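Local atomic coordinates of formate dehydrogenase (Pyrobaculum aerophilum, PDB entry 1QP8), a protein that binds NADPH and, as a member of the D-isomer specific 2-hydroxyacid dehydrogenase family, probably reduces substrates such as glyoxylate or hydroxypyruvate. Residues L168-L182 with H196-G210. Residues are numbered along the deposited sequence; the frame is centred on the assembly and turned at random.
Sequences LEEALREARAAVCAL and HLALMAEDAVFVNVG. With NDP (NADPH dihydro-nicotinamide-adenine-dinucleotide phosphate), chain C.
Strands 177-180 and 205-208 lie side by side as parallel neighbours in the middle of the nucleotide-binding sheet, pairing Ala177 with Val205 through to Cys180 with Asn208. Their N-to-C directions differ by just 5°. Ala178 bonds to the residues flanking Phe206: its N gives a hydrogen bond to Val205 O, and its O takes one from Val207 N. Further along, Cys180 N points almost straight at Val207 O, with an N-H...O angle of 173°. On one face of the sheet the CB of Ala178 sits 3.7 Å from CD1 of Phe206, while Cys180 CB lies 3.8 Å from CZ of the same ring. The ring reaches both because its CG stands anti to the backbone N (chi1 -173°). On this same face Met200 brings its selenium to the ring edge and its CG to 3.9 Å from Leu172 CB. With helix 194-197 between them, the strands form a beta-alpha-beta unit of the Rossmann fold; strand 126-130 flanks one side and 231-234 the other. Where the strands begin, NH1 and NH2 of Arg176 converge on a single oxygen of Asp203, with NH2 2.8 Å from OD2, and the guanidinium and carboxylate are nearly coplanar. At the C-terminal ends, Cys180 O accepts from Val209 N at 2.8 Å, and Val209 and Gly210 border the NADPH, Val209 O lying 2.5 Å from the carboxamide N7N.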
ATOM      1  N   LEU A 168      -7.842  21.158  10.989  1.00 59.68           N
ATOM      2  CA  LEU A 168      -7.777  20.334   9.784  1.00 59.68           C
ATOM      3  C   LEU A 168      -6.869  21.037   8.783  1.00 59.68           C
ATOM      4  O   LEU A 168      -6.032  20.397   8.138  1.00 59.68           O
ATOM      5  CB  LEU A 168      -9.172  20.141   9.165  1.00 36.01           C
ATOM      6  CG  LEU A 168      -9.891  21.350   8.538  1.00 36.01           C
ATOM      7  CD1 LEU A 168     -10.315  21.035   7.117  1.00 36.01           C
ATOM      8  CD2 LEU A 168     -11.102  21.727   9.370  1.00 36.01           C
ATOM      9  N   GLU A 169      -7.034  22.358   8.680  1.00 78.34           N
ATOM     10  CA  GLU A 169      -6.243  23.188   7.775  1.00 78.34           C
ATOM     11  C   GLU A 169      -4.759  22.923   7.941  1.00 78.34           C
ATOM     12  O   GLU A 169      -4.087  22.485   7.015  1.00 78.34           O
ATOM     13  CB  GLU A 169      -6.535  24.667   8.018  1.00 90.67           C
ATOM     14  CG  GLU A 169      -7.883  25.115   7.495  1.00 90.67           C
ATOM     15  CD  GLU A 169      -8.073  26.626   7.549  1.00 90.67           C
ATOM     16  OE1 GLU A 169      -7.108  27.361   7.220  1.00 90.67           O
ATOM     17  OE2 GLU A 169      -9.187  27.078   7.904  1.00 90.67           O
ATOM     18  N   GLU A 170      -4.243  23.199   9.126  1.00 75.27           N
ATOM     19  CA  GLU A 170      -2.835  22.961   9.388  1.00 75.27           C
ATOM     20  C   GLU A 170      -2.649  21.463   9.541  1.00 75.27           C
ATOM     21  O   GLU A 170      -2.657  20.936  10.652  1.00 75.27           O
ATOM     22  CB  GLU A 170      -2.401  23.692  10.666  1.00100.15           C
ATOM     23  CG  GLU A 170      -0.980  23.376  11.138  1.00100.15           C
ATOM     24  CD  GLU A 170       0.073  23.637  10.071  1.00100.15           C
ATOM     25  OE1 GLU A 170       0.194  24.804   9.626  1.00100.15           O
ATOM     26  OE2 GLU A 170       0.775  22.675   9.681  1.00100.15           O
ATOM     27  N   ALA A 171      -2.499  20.782   8.412  1.00 66.81           N
ATOM     28  CA  ALA A 171      -2.321  19.332   8.363  1.00 66.81           C
ATOM     29  C   ALA A 171      -2.378  19.060   6.879  1.00 66.81           C
ATOM     30  O   ALA A 171      -1.698  18.180   6.352  1.00 66.81           O
ATOM     31  CB  ALA A 171      -3.473  18.623   9.068  1.00 42.60           C
ATOM     32  N   LEU A 172      -3.206  19.859   6.219  1.00 83.75           N
ATOM     33  CA  LEU A 172      -3.392  19.785   4.783  1.00 83.75           C
ATOM     34  C   LEU A 172      -2.406  20.737   4.095  1.00 83.75           C
ATOM     35  O   LEU A 172      -2.064  20.541   2.932  1.00 83.75           O
ATOM     36  CB  LEU A 172      -4.833  20.176   4.428  1.00 43.37           C
ATOM     37  CG  LEU A 172      -5.993  19.374   5.034  1.00 43.37           C
ATOM     38  CD1 LEU A 172      -7.279  19.917   4.478  1.00 43.37           C
ATOM     39  CD2 LEU A 172      -5.884  17.894   4.691  1.00 43.37           C
ATOM     40  N   ARG A 173      -1.952  21.759   4.821  1.00 58.51           N
ATOM     41  CA  ARG A 173      -1.012  22.738   4.270  1.00 58.51           C
ATOM     42  C   ARG A 173       0.144  22.074   3.556  1.00 58.51           C
ATOM     43  O   ARG A 173       0.926  21.346   4.165  1.00 58.51           O
ATOM     44  CB  ARG A 173      -0.458  23.666   5.357  1.00 76.82           C
ATOM     45  CG  ARG A 173      -1.403  24.805   5.710  1.00 76.82           C
ATOM     46  CD  ARG A 173      -0.690  26.067   6.206  1.00 76.82           C
ATOM     47  NE  ARG A 173      -1.517  27.232   5.906  1.00 76.82           N
ATOM     48  CZ  ARG A 173      -2.665  27.515   6.515  1.00 76.82           C
ATOM     49  NH1 ARG A 173      -3.119  26.730   7.485  1.00 76.82           N
ATOM     50  NH2 ARG A 173      -3.390  28.552   6.111  1.00 76.82           N
ATOM     51  N   GLU A 174       0.237  22.336   2.256  1.00 64.04           N
ATOM     52  CA  GLU A 174       1.297  21.772   1.427  1.00 64.04           C
ATOM     53  C   GLU A 174       1.472  20.275   1.651  1.00 64.04           C
ATOM     54  O   GLU A 174       2.554  19.727   1.429  1.00 64.04           O
ATOM     55  CB  GLU A 174       2.619  22.477   1.711  1.00 99.76           C
ATOM     56  CG  GLU A 174       2.600  23.955   1.423  1.00 99.76           C
ATOM     57  CD  GLU A 174       3.883  24.621   1.858  1.00 99.76           C
ATOM     58  OE1 GLU A 174       4.191  24.580   3.072  1.00 99.76           O
ATOM     59  OE2 GLU A 174       4.583  25.180   0.986  1.00 99.76           O
ATOM     60  N   ALA A 175       0.414  19.613   2.103  1.00 49.27           N
ATOM     61  CA  ALA A 175       0.503  18.180   2.319  1.00 49.27           C
ATOM     62  C   ALA A 175       0.410  17.508   0.945  1.00 49.27           C
ATOM     63  O   ALA A 175      -0.305  17.989   0.050  1.00 49.27           O
ATOM     64  CB  ALA A 175      -0.617  17.718   3.226  1.00 52.65           C
ATOM     65  N   ARG A 176       1.152  16.416   0.767  1.00 52.37           N
ATOM     66  CA  ARG A 176       1.127  15.706  -0.504  1.00 52.37           C
ATOM     67  C   ARG A 176       0.095  14.594  -0.492  1.00 52.37           C
ATOM     68  O   ARG A 176      -0.148  13.953  -1.516  1.00 52.37           O
ATOM     69  CB  ARG A 176       2.509  15.146  -0.850  1.00 67.62           C
ATOM     70  CG  ARG A 176       3.463  16.237  -1.296  1.00 67.62           C
ATOM     71  CD  ARG A 176       4.902  15.772  -1.524  1.00 67.62           C
ATOM     72  NE  ARG A 176       5.144  15.072  -2.791  1.00 67.62           N
ATOM     73  CZ  ARG A 176       4.483  15.284  -3.932  1.00 67.62           C
ATOM     74  NH1 ARG A 176       3.496  16.177  -4.006  1.00 67.62           N
ATOM     75  NH2 ARG A 176       4.844  14.620  -5.025  1.00 67.62           N
ATOM     76  N   ALA A 177      -0.536  14.393   0.663  1.00 64.28           N
ATOM     77  CA  ALA A 177      -1.537  13.353   0.811  1.00 64.28           C
ATOM     78  C   ALA A 177      -2.297  13.481   2.108  1.00 64.28           C
ATOM     79  O   ALA A 177      -1.825  14.084   3.062  1.00 64.28           O
ATOM     80  CB  ALA A 177      -0.875  12.010   0.767  1.00 26.37           C
ATOM     81  N   ALA A 178      -3.470  12.873   2.141  1.00 60.04           N
ATOM     82  CA  ALA A 178      -4.306  12.895   3.315  1.00 60.04           C
ATOM     83  C   ALA A 178      -5.144  11.635   3.311  1.00 60.04           C
ATOM     84  O   ALA A 178      -5.630  11.208   2.266  1.00 60.04           O
ATOM     85  CB  ALA A 178      -5.204  14.111   3.282  1.00 38.46           C
ATOM     86  N   VAL A 179      -5.285  11.028   4.482  1.00 48.68           N
ATOM     87  CA  VAL A 179      -6.099   9.838   4.648  1.00 48.68           C
ATOM     88  C   VAL A 179      -7.176  10.280   5.627  1.00 48.68           C
ATOM     89  O   VAL A 179      -6.903  10.439   6.816  1.00 48.68           O
ATOM     90  CB  VAL A 179      -5.290   8.687   5.283  1.00 38.75           C
ATOM     91  CG1 VAL A 179      -6.225   7.575   5.743  1.00 38.75           C
ATOM     92  CG2 VAL A 179      -4.278   8.151   4.280  1.00 38.75           C
ATOM     93  N   CYS A 180      -8.388  10.515   5.137  1.00 40.18           N
ATOM     94  CA  CYS A 180      -9.460  10.946   6.021  1.00 40.18           C
ATOM     95  C   CYS A 180     -10.267   9.764   6.543  1.00 40.18           C
ATOM     96  O   CYS A 180     -10.632   8.864   5.785  1.00 40.18           O
ATOM     97  CB  CYS A 180     -10.392  11.933   5.317  1.00 43.49           C
ATOM     98  SG  CYS A 180     -11.811  12.386   6.367  1.00 43.49           S
ATOM     99  N   ALA A 181     -10.534   9.788   7.846  1.00 33.58           N
ATOM    100  CA  ALA A 181     -11.273   8.733   8.535  1.00 33.58           C
ATOM    101  C   ALA A 181     -12.073   9.319   9.683  1.00 33.58           C
ATOM    102  O   ALA A 181     -12.228   8.686  10.720  1.00 33.58           O
ATOM    103  CB  ALA A 181     -10.308   7.687   9.088  1.00 27.36           C
ATOM    104  N   LEU A 182     -12.574  10.533   9.506  1.00 39.70           N
ATOM    105  CA  LEU A 182     -13.355  11.180  10.544  1.00 39.70           C
ATOM    106  C   LEU A 182     -14.735  10.583  10.617  1.00 39.70           C
ATOM    107  O   LEU A 182     -15.259  10.098   9.618  1.00 39.70           O
ATOM    108  CB  LEU A 182     -13.509  12.671  10.253  1.00 46.17           C
ATOM    109  CG  LEU A 182     -12.224  13.484  10.297  1.00 46.17           C
ATOM    110  CD1 LEU A 182     -12.504  14.945   9.897  1.00 46.17           C
ATOM    111  CD2 LEU A 182     -11.649  13.400  11.694  1.00 46.17           C
ATOM    112  N   HIS A 196      -9.734  24.536   2.045  1.00 58.40           N
ATOM    113  CA  HIS A 196      -8.819  23.694   2.811  1.00 58.40           C
ATOM    114  C   HIS A 196      -8.084  22.737   1.886  1.00 58.40           C
ATOM    115  O   HIS A 196      -6.852  22.652   1.919  1.00 58.40           O
ATOM    116  CB  HIS A 196      -9.581  22.924   3.881  1.00 67.80           C
ATOM    117  CG  HIS A 196     -10.557  23.770   4.634  1.00 67.80           C
ATOM    118  ND1 HIS A 196     -11.875  23.913   4.249  1.00 67.80           N
ATOM    119  CD2 HIS A 196     -10.396  24.565   5.717  1.00 67.80           C
ATOM    120  CE1 HIS A 196     -12.482  24.758   5.062  1.00 67.80           C
ATOM    121  NE2 HIS A 196     -11.607  25.169   5.962  1.00 67.80           N
ATOM    122  N   LEU A 197      -8.841  22.030   1.053  1.00 64.77           N
ATOM    123  CA  LEU A 197      -8.267  21.090   0.100  1.00 64.77           C
ATOM    124  C   LEU A 197      -7.195  21.795  -0.725  1.00 64.77           C
ATOM    125  O   LEU A 197      -6.100  21.260  -0.935  1.00 64.77           O
ATOM    126  CB  LEU A 197      -9.361  20.571  -0.832  1.00 45.41           C
ATOM    127  CG  LEU A 197     -10.454  19.677  -0.258  1.00 45.41           C
ATOM    128  CD1 LEU A 197     -11.547  19.461  -1.300  1.00 45.41           C
ATOM    129  CD2 LEU A 197      -9.832  18.353   0.154  1.00 45.41           C
ATOM    130  N   ALA A 198      -7.526  23.002  -1.179  1.00 49.24           N
ATOM    131  CA  ALA A 198      -6.631  23.819  -1.993  1.00 49.24           C
ATOM    132  C   ALA A 198      -5.309  24.180  -1.318  1.00 49.24           C
ATOM    133  O   ALA A 198      -4.417  24.722  -1.960  1.00 49.24           O
ATOM    134  CB  ALA A 198      -7.346  25.073  -2.418  1.00 53.55           C
ATOM    135  N   LEU A 199      -5.188  23.887  -0.027  1.00 50.13           N
ATOM    136  CA  LEU A 199      -3.964  24.179   0.703  1.00 50.13           C
ATOM    137  C   LEU A 199      -2.964  23.055   0.461  1.00 50.13           C
ATOM    138  O   LEU A 199      -1.775  23.173   0.781  1.00 50.13           O
ATOM    139  CB  LEU A 199      -4.256  24.295   2.198  1.00 83.67           C
ATOM    140  CG  LEU A 199      -5.361  25.277   2.599  1.00 83.67           C
ATOM    141  CD1 LEU A 199      -5.563  25.232   4.110  1.00 83.67           C
ATOM    142  CD2 LEU A 199      -4.991  26.677   2.148  1.00 83.67           C
HETATM  143  N   MSE A 200      -3.451  21.953  -0.099  1.00 48.59           N
HETATM  144  CA  MSE A 200      -2.585  20.817  -0.371  1.00 48.59           C
HETATM  145  C   MSE A 200      -1.799  21.078  -1.637  1.00 48.59           C
HETATM  146  O   MSE A 200      -2.035  22.058  -2.325  1.00 48.59           O
HETATM  147  CB  MSE A 200      -3.409  19.545  -0.529  1.00 73.61           C
HETATM  148  CG  MSE A 200      -4.096  19.085   0.739  1.00 73.61           C
HETATM  149 SE   MSE A 200      -4.888  17.474   0.526  1.00 73.61          SE
HETATM  150  CE  MSE A 200      -6.475  18.030  -0.124  1.00 73.61           C
ATOM    151  N   ALA A 201      -0.855  20.198  -1.934  1.00 67.91           N
ATOM    152  CA  ALA A 201      -0.051  20.322  -3.138  1.00 67.91           C
ATOM    153  C   ALA A 201      -0.978  20.120  -4.338  1.00 67.91           C
ATOM    154  O   ALA A 201      -1.936  19.350  -4.257  1.00 67.91           O
ATOM    155  CB  ALA A 201       1.033  19.267  -3.133  1.00 33.36           C
ATOM    156  N   GLU A 202      -0.712  20.798  -5.452  1.00 69.49           N
ATOM    157  CA  GLU A 202      -1.578  20.638  -6.615  1.00 69.49           C
ATOM    158  C   GLU A 202      -1.449  19.234  -7.162  1.00 69.49           C
ATOM    159  O   GLU A 202      -2.215  18.810  -8.021  1.00 69.49           O
ATOM    160  CB  GLU A 202      -1.231  21.663  -7.692  1.00100.05           C
ATOM    161  CG  GLU A 202      -1.548  23.089  -7.283  1.00100.05           C
ATOM    162  CD  GLU A 202      -1.927  23.959  -8.460  1.00100.05           C
ATOM    163  OE1 GLU A 202      -1.122  24.046  -9.408  1.00100.05           O
ATOM    164  OE2 GLU A 202      -3.026  24.557  -8.444  1.00100.05           O
ATOM    165  N   ASP A 203      -0.485  18.512  -6.612  1.00 63.79           N
ATOM    166  CA  ASP A 203      -0.179  17.155  -7.010  1.00 63.79           C
ATOM    167  C   ASP A 203      -0.695  16.111  -6.001  1.00 63.79           C
ATOM    168  O   ASP A 203      -0.572  14.903  -6.217  1.00 63.79           O
ATOM    169  CB  ASP A 203       1.331  17.056  -7.152  1.00 98.83           C
ATOM    170  CG  ASP A 203       1.790  15.670  -7.433  1.00 98.83           C
ATOM    171  OD1 ASP A 203       1.397  15.125  -8.486  1.00 98.83           O
ATOM    172  OD2 ASP A 203       2.539  15.127  -6.595  1.00 98.83           O
ATOM    173  N   ALA A 204      -1.303  16.589  -4.918  1.00 58.02           N
ATOM    174  CA  ALA A 204      -1.796  15.732  -3.839  1.00 58.02           C
ATOM    175  C   ALA A 204      -2.833  14.661  -4.149  1.00 58.02           C
ATOM    176  O   ALA A 204      -3.570  14.724  -5.131  1.00 58.02           O
ATOM    177  CB  ALA A 204      -2.309  16.595  -2.693  1.00 51.43           C
ATOM    178  N   VAL A 205      -2.869  13.690  -3.242  1.00 52.96           N
ATOM    179  CA  VAL A 205      -3.752  12.538  -3.271  1.00 52.96           C
ATOM    180  C   VAL A 205      -4.573  12.570  -1.988  1.00 52.96           C
ATOM    181  O   VAL A 205      -4.026  12.363  -0.913  1.00 52.96           O
ATOM    182  CB  VAL A 205      -2.939  11.243  -3.210  1.00 34.66           C
ATOM    183  CG1 VAL A 205      -3.868  10.056  -3.002  1.00 34.66           C
ATOM    184  CG2 VAL A 205      -2.102  11.090  -4.454  1.00 34.66           C
ATOM    185  N   PHE A 206      -5.872  12.807  -2.085  1.00 38.35           N
ATOM    186  CA  PHE A 206      -6.712  12.849  -0.894  1.00 38.35           C
ATOM    187  C   PHE A 206      -7.503  11.556  -0.788  1.00 38.35           C
ATOM    188  O   PHE A 206      -8.324  11.265  -1.647  1.00 38.35           O
ATOM    189  CB  PHE A 206      -7.700  14.010  -0.984  1.00 50.84           C
ATOM    190  CG  PHE A 206      -8.485  14.226   0.267  1.00 50.84           C
ATOM    191  CD1 PHE A 206      -8.107  15.203   1.178  1.00 50.84           C
ATOM    192  CD2 PHE A 206      -9.589  13.432   0.558  1.00 50.84           C
ATOM    193  CE1 PHE A 206      -8.819  15.385   2.366  1.00 50.84           C
ATOM    194  CE2 PHE A 206     -10.310  13.603   1.741  1.00 50.84           C
ATOM    195  CZ  PHE A 206      -9.923  14.581   2.646  1.00 50.84           C
ATOM    196  N   VAL A 207      -7.273  10.787   0.265  1.00 44.88           N
ATOM    197  CA  VAL A 207      -7.997   9.538   0.461  1.00 44.88           C
ATOM    198  C   VAL A 207      -9.117   9.648   1.513  1.00 44.88           C
ATOM    199  O   VAL A 207      -8.858  10.010   2.660  1.00 44.88           O
ATOM    200  CB  VAL A 207      -7.031   8.435   0.910  1.00 36.92           C
ATOM    201  CG1 VAL A 207      -7.806   7.180   1.283  1.00 36.92           C
ATOM    202  CG2 VAL A 207      -6.019   8.159  -0.193  1.00 36.92           C
ATOM    203  N   ASN A 208     -10.360   9.355   1.135  1.00 45.88           N
ATOM    204  CA  ASN A 208     -11.442   9.396   2.118  1.00 45.88           C
ATOM    205  C   ASN A 208     -11.929   7.989   2.367  1.00 45.88           C
ATOM    206  O   ASN A 208     -12.284   7.280   1.435  1.00 45.88           O
ATOM    207  CB  ASN A 208     -12.621  10.240   1.661  1.00 42.63           C
ATOM    208  CG  ASN A 208     -13.672  10.375   2.748  1.00 42.63           C
ATOM    209  OD1 ASN A 208     -13.362  10.284   3.936  1.00 42.63           O
ATOM    210  ND2 ASN A 208     -14.917  10.598   2.348  1.00 42.63           N
ATOM    211  N   VAL A 209     -11.965   7.580   3.627  1.00 47.74           N
ATOM    212  CA  VAL A 209     -12.390   6.229   3.932  1.00 47.74           C
ATOM    213  C   VAL A 209     -13.504   6.241   4.990  1.00 47.74           C
ATOM    214  O   VAL A 209     -14.105   5.219   5.288  1.00 47.74           O
ATOM    215  CB  VAL A 209     -11.153   5.375   4.361  1.00 39.70           C
ATOM    216  CG1 VAL A 209     -10.836   5.596   5.816  1.00 39.70           C
ATOM    217  CG2 VAL A 209     -11.384   3.926   4.050  1.00 39.70           C
ATOM    218  N   GLY A 210     -13.777   7.414   5.544  1.00 77.63           N
ATOM    219  CA  GLY A 210     -14.854   7.539   6.498  1.00 77.63           C
ATOM    220  C   GLY A 210     -15.965   8.241   5.753  1.00 77.63           C
ATOM    221  O   GLY A 210     -15.835   8.578   4.571  1.00 77.63           O
TER
HETATM  222  PA  NDP C 310     -13.677   6.032  16.390  0.70 54.47           P
HETATM  223  O1A NDP C 310     -15.089   6.526  16.386  0.70 54.47           O
HETATM  224  O2A NDP C 310     -14.177   4.783  15.777  0.70 54.47           O
HETATM  225  O5B NDP C 310     -13.299   7.520  15.784  0.70 54.47           O
HETATM  226  C5B NDP C 310     -12.883   8.445  16.869  0.70 54.47           C
HETATM  227  C4B NDP C 310     -11.661   9.314  16.397  0.70 54.47           C
HETATM  228  O4B NDP C 310     -12.015  10.437  15.500  0.70 54.47           O
HETATM  229  C3B NDP C 310     -10.929  10.065  17.579  0.70 54.47           C
HETATM  230  O3B NDP C 310      -9.625  10.442  17.175  0.70 54.47           O
HETATM  231  C2B NDP C 310     -11.937  11.199  17.768  0.70 54.47           C
HETATM  232  O2B NDP C 310     -11.726  12.278  18.603  0.70 54.47           O
HETATM  233  C1B NDP C 310     -12.176  11.587  16.368  0.70 54.47           C
HETATM  234  N9A NDP C 310     -13.353  12.377  16.207  0.70 54.47           N
HETATM  235  C8A NDP C 310     -14.680  12.078  16.364  0.70 54.47           C
HETATM  236  N7A NDP C 310     -15.469  13.117  16.085  0.70 54.47           N
HETATM  237  C5A NDP C 310     -14.586  14.109  15.739  0.70 54.47           C
HETATM  238  C6A NDP C 310     -14.787  15.482  15.341  0.70 54.47           C
HETATM  239  N6A NDP C 310     -16.035  15.983  15.266  0.70 54.47           N
HETATM  240  N1A NDP C 310     -13.656  16.241  15.061  0.70 54.47           N
HETATM  241  C2A NDP C 310     -12.404  15.649  15.175  0.70 54.47           C
HETATM  242  N3A NDP C 310     -12.137  14.407  15.537  0.70 54.47           N
HETATM  243  C4A NDP C 310     -13.290  13.683  15.789  0.70 54.47           C
HETATM  244  O3  NDP C 310     -12.668   5.739  15.224  0.70 54.47           O
HETATM  245  PN  NDP C 310     -12.486   5.009  13.765  0.70 54.47           P
HETATM  246  O1N NDP C 310     -11.103   5.168  13.259  0.70 54.47           O
HETATM  247  O2N NDP C 310     -12.886   3.565  13.805  0.70 54.47           O
HETATM  248  O5D NDP C 310     -13.548   5.784  12.747  0.70 54.47           O
HETATM  249  C5D NDP C 310     -14.936   5.376  12.775  0.70 54.47           C
HETATM  250  C4D NDP C 310     -15.640   6.169  11.661  0.70 54.47           C
HETATM  251  O4D NDP C 310     -15.082   5.784  10.382  0.70 54.47           O
HETATM  252  C3D NDP C 310     -17.129   5.830  11.608  0.70 54.47           C
HETATM  253  O3D NDP C 310     -17.826   6.700  12.484  0.70 54.47           O
HETATM  254  C2D NDP C 310     -17.440   6.002  10.097  0.70 54.47           C
HETATM  255  O2D NDP C 310     -17.888   7.333   9.796  0.70 54.47           O
HETATM  256  C1D NDP C 310     -16.124   5.598   9.392  0.70 54.47           C
HETATM  257  N1N NDP C 310     -16.132   4.148   8.873  0.70 54.47           N
HETATM  258  C2N NDP C 310     -15.971   3.993   7.454  0.70 54.47           C
HETATM  259  C3N NDP C 310     -15.976   2.663   6.963  0.70 54.47           C
HETATM  260  C7N NDP C 310     -15.801   2.458   5.408  0.70 54.47           C
HETATM  261  O7N NDP C 310     -15.618   1.324   5.006  0.70 54.47           O
HETATM  262  N7N NDP C 310     -15.863   3.564   4.617  0.70 54.47           N
HETATM  263  C4N NDP C 310     -16.127   1.478   7.781  0.70 54.47           C
HETATM  264  C5N NDP C 310     -16.276   1.792   9.180  0.70 54.47           C
HETATM  265  C6N NDP C 310     -16.282   3.036   9.735  0.70 54.47           C
HETATM  266  P2B NDP C 310     -12.415  12.106  20.147  0.70 54.47           P
HETATM  267  O1X NDP C 310     -11.987  13.462  20.653  0.70 54.47           O
HETATM  268  O2X NDP C 310     -13.864  11.948  19.851  0.70 54.47           O
HETATM  269  O3X NDP C 310     -11.771  10.938  20.724  0.70 54.47           O